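Local coordinates for protein N-acetylgalactosaminyltransferase 7 (Homo sapiens, PDB 6IWR) that is a glycosyltransferase that joins a GT-A-type domain to a ricin-type beta-trefoil lectin domain in one chain, at residues E192-K195 / E196-E200. Numbering follows the deposited sequence.
Sequences EHLK and EKLDE
The carboxylate of Glu196 has Lys195 CG over one face, nearest its OE1 (3.6 Å). The two side chains run side by side and point the same way, yet the ammonium stays too far from the acid for a salt bridge. The end of the His193 side chain leads away from helix 197-201, and the side chain touches Trp160 of helix 160-173. With CG set between the backbone N and the carbonyl carbon (chi1 61°), the ring is swung aside, and it is CB that meets Lys197, 3.8 Å from its CD. Lys197 CB, CG and CD run past the carbonyl oxygen of His193, and the chain makes a cation-pi contact with Trp160. The carboxylate of Asp199 takes the backbone N-H of Glu196 on the anti side of OD2, the donor 35° out of the carboxylate plane; N and OD2 are 3.2 Å apart. Its OD1 is salt-bridged to Arg213, so both oxygens are engaged and the group is held at two points. Between Lys195 and Lys197 the backbone turns tightly: Lys197 N gives a weak bond to Lys195 O (2.8 Å, 141°), closing a classic gamma turn about Glu196. On the inner side Leu194 CD2 and Leu198 CD2 meet at 4.0 Å, both leucines packing against Phe155 and Leu163. Glu200 N bonds to Glu196 O, starting the helical pattern. Asp199 gives one half of a capping box, accepting the N-H of the N-cap Glu196; the Glu196 carboxylate, turned to Lys195, does not return the bond. This half-box starts short helix 197-201 in the beta-alpha-beta crossover between parallel strands 179-186 and 209-213 of the GT-A domain.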
ATOM      1  N   GLU A 192     -17.139  19.106 -16.279  1.00 42.90           N
ATOM      2  CA  GLU A 192     -17.774  20.225 -16.964  1.00 40.80           C
ATOM      3  C   GLU A 192     -16.819  21.365 -17.276  1.00 41.70           C
ATOM      4  O   GLU A 192     -17.009  22.068 -18.276  1.00 42.08           O
ATOM      5  CB  GLU A 192     -18.917  20.752 -16.121  1.00 48.68           C
ATOM      6  CG  GLU A 192     -20.032  21.334 -16.943  1.00 60.76           C
ATOM      7  CD  GLU A 192     -20.692  22.468 -16.217  1.00 77.13           C
ATOM      8  OE1 GLU A 192     -20.521  22.542 -14.977  1.00 73.61           O
ATOM      9  OE2 GLU A 192     -21.361  23.288 -16.882  1.00 89.64           O
ATOM     10  N   HIS A 193     -15.784  21.568 -16.485  1.00 34.44           N
ATOM     11  CA  HIS A 193     -14.855  22.647 -16.776  1.00 31.61           C
ATOM     12  C   HIS A 193     -14.157  22.435 -18.106  1.00 38.26           C
ATOM     13  O   HIS A 193     -13.693  23.363 -18.729  1.00 36.84           O
ATOM     14  CB  HIS A 193     -13.852  22.853 -15.648  1.00 28.52           C
ATOM     15  CG  HIS A 193     -12.990  21.669 -15.366  1.00 31.49           C
ATOM     16  ND1 HIS A 193     -11.725  21.538 -15.878  1.00 32.21           N
ATOM     17  CD2 HIS A 193     -13.198  20.579 -14.600  1.00 30.67           C
ATOM     18  CE1 HIS A 193     -11.193  20.412 -15.455  1.00 30.16           C
ATOM     19  NE2 HIS A 193     -12.066  19.812 -14.675  1.00 33.56           N
ATOM     20  N   LEU A 194     -14.136  21.200 -18.563  1.00 41.26           N
ATOM     21  CA  LEU A 194     -13.406  20.855 -19.760  1.00 37.31           C
ATOM     22  C   LEU A 194     -14.160  21.075 -21.043  1.00 37.62           C
ATOM     23  O   LEU A 194     -13.620  20.873 -22.096  1.00 40.02           O
ATOM     24  CB  LEU A 194     -12.915  19.422 -19.686  1.00 31.87           C
ATOM     25  CG  LEU A 194     -11.862  19.190 -18.624  1.00 33.18           C
ATOM     26  CD1 LEU A 194     -11.881  17.769 -18.123  1.00 33.88           C
ATOM     27  CD2 LEU A 194     -10.514  19.518 -19.194  1.00 36.76           C
ATOM     28  N   LYS A 195     -15.417  21.458 -20.962  1.00 39.05           N
ATOM     29  CA  LYS A 195     -16.187  21.722 -22.159  1.00 36.66           C
ATOM     30  C   LYS A 195     -16.917  23.046 -22.084  1.00 40.79           C
ATOM     31  O   LYS A 195     -17.517  23.360 -21.077  1.00 61.90           O
ATOM     32  CB  LYS A 195     -17.187  20.601 -22.355  1.00 42.59           C
ATOM     33  CG  LYS A 195     -18.182  20.482 -21.226  1.00 42.10           C
ATOM     34  CD  LYS A 195     -18.200  19.081 -20.655  1.00 50.52           C
ATOM     35  CE  LYS A 195     -19.551  18.433 -20.848  1.00 52.31           C
ATOM     36  NZ  LYS A 195     -19.496  16.979 -20.574  1.00 48.88           N
ATOM     37  N   GLU A 196     -16.910  23.798 -23.164  1.00 38.26           N
ATOM     38  CA  GLU A 196     -17.557  25.102 -23.208  1.00 43.56           C
ATOM     39  C   GLU A 196     -16.753  26.140 -22.492  1.00 38.23           C
ATOM     40  O   GLU A 196     -16.353  27.109 -23.090  1.00 41.98           O
ATOM     41  CB  GLU A 196     -18.955  25.059 -22.608  1.00 37.79           C
ATOM     42  CG  GLU A 196     -20.042  24.633 -23.565  1.00 41.86           C
ATOM     43  CD  GLU A 196     -20.712  23.354 -23.124  1.00 58.06           C
ATOM     44  OE1 GLU A 196     -20.584  23.007 -21.943  1.00 56.17           O
ATOM     45  OE2 GLU A 196     -21.361  22.690 -23.950  1.00 65.13           O
ATOM     46  N   LYS A 197     -16.477  25.925 -21.220  1.00 37.62           N
ATOM     47  CA  LYS A 197     -15.592  26.814 -20.513  1.00 31.51           C
ATOM     48  C   LYS A 197     -14.264  26.717 -21.220  1.00 33.72           C
ATOM     49  O   LYS A 197     -13.603  27.704 -21.435  1.00 32.41           O
ATOM     50  CB  LYS A 197     -15.468  26.406 -19.056  1.00 31.25           C
ATOM     51  CG  LYS A 197     -14.228  26.934 -18.372  1.00 29.38           C
ATOM     52  CD  LYS A 197     -14.098  26.367 -16.982  1.00 30.63           C
ATOM     53  CE  LYS A 197     -12.950  26.993 -16.211  1.00 35.02           C
ATOM     54  NZ  LYS A 197     -12.960  28.471 -16.239  1.00 38.19           N
ATOM     55  N   LEU A 198     -13.902  25.505 -21.610  1.00 41.88           N
ATOM     56  CA  LEU A 198     -12.703  25.267 -22.385  1.00 33.76           C
ATOM     57  C   LEU A 198     -12.756  25.833 -23.792  1.00 37.40           C
ATOM     58  O   LEU A 198     -11.838  26.495 -24.218  1.00 35.51           O
ATOM     59  CB  LEU A 198     -12.423  23.769 -22.428  1.00 33.55           C
ATOM     60  CG  LEU A 198     -11.189  23.196 -23.107  1.00 32.46           C
ATOM     61  CD1 LEU A 198     -10.218  24.285 -23.456  1.00 36.66           C
ATOM     62  CD2 LEU A 198     -10.523  22.198 -22.196  1.00 36.64           C
ATOM     63  N   ASP A 199     -13.860  25.611 -24.492  1.00 38.99           N
ATOM     64  CA  ASP A 199     -14.026  26.164 -25.833  1.00 33.82           C
ATOM     65  C   ASP A 199     -13.907  27.674 -25.820  1.00 36.22           C
ATOM     66  O   ASP A 199     -13.230  28.260 -26.670  1.00 38.22           O
ATOM     67  CB  ASP A 199     -15.370  25.760 -26.406  1.00 31.66           C
ATOM     68  CG  ASP A 199     -15.399  24.342 -26.797  1.00 36.03           C
ATOM     69  OD1 ASP A 199     -14.565  23.956 -27.638  1.00 41.67           O
ATOM     70  OD2 ASP A 199     -16.240  23.608 -26.257  1.00 41.59           O
ATOM     71  N   GLU A 200     -14.534  28.321 -24.839  1.00 34.66           N
ATOM     72  CA  GLU A 200     -14.537  29.777 -24.803  1.00 35.83           C
ATOM     73  C   GLU A 200     -13.177  30.332 -24.383  1.00 37.79           C
ATOM     74  O   GLU A 200     -12.651  31.254 -25.025  1.00 41.84           O
ATOM     75  CB  GLU A 200     -15.650  30.263 -23.879  1.00 35.98           C
ATOM     76  CG  GLU A 200     -16.321  31.541 -24.355  1.00 47.45           C
ATOM     77  CD  GLU A 200     -17.013  31.373 -25.690  1.00 50.87           C
ATOM     78  OE1 GLU A 200     -17.579  30.282 -25.960  1.00 55.22           O
ATOM     79  OE2 GLU A 200     -16.981  32.347 -26.469  1.00 51.71           O
TER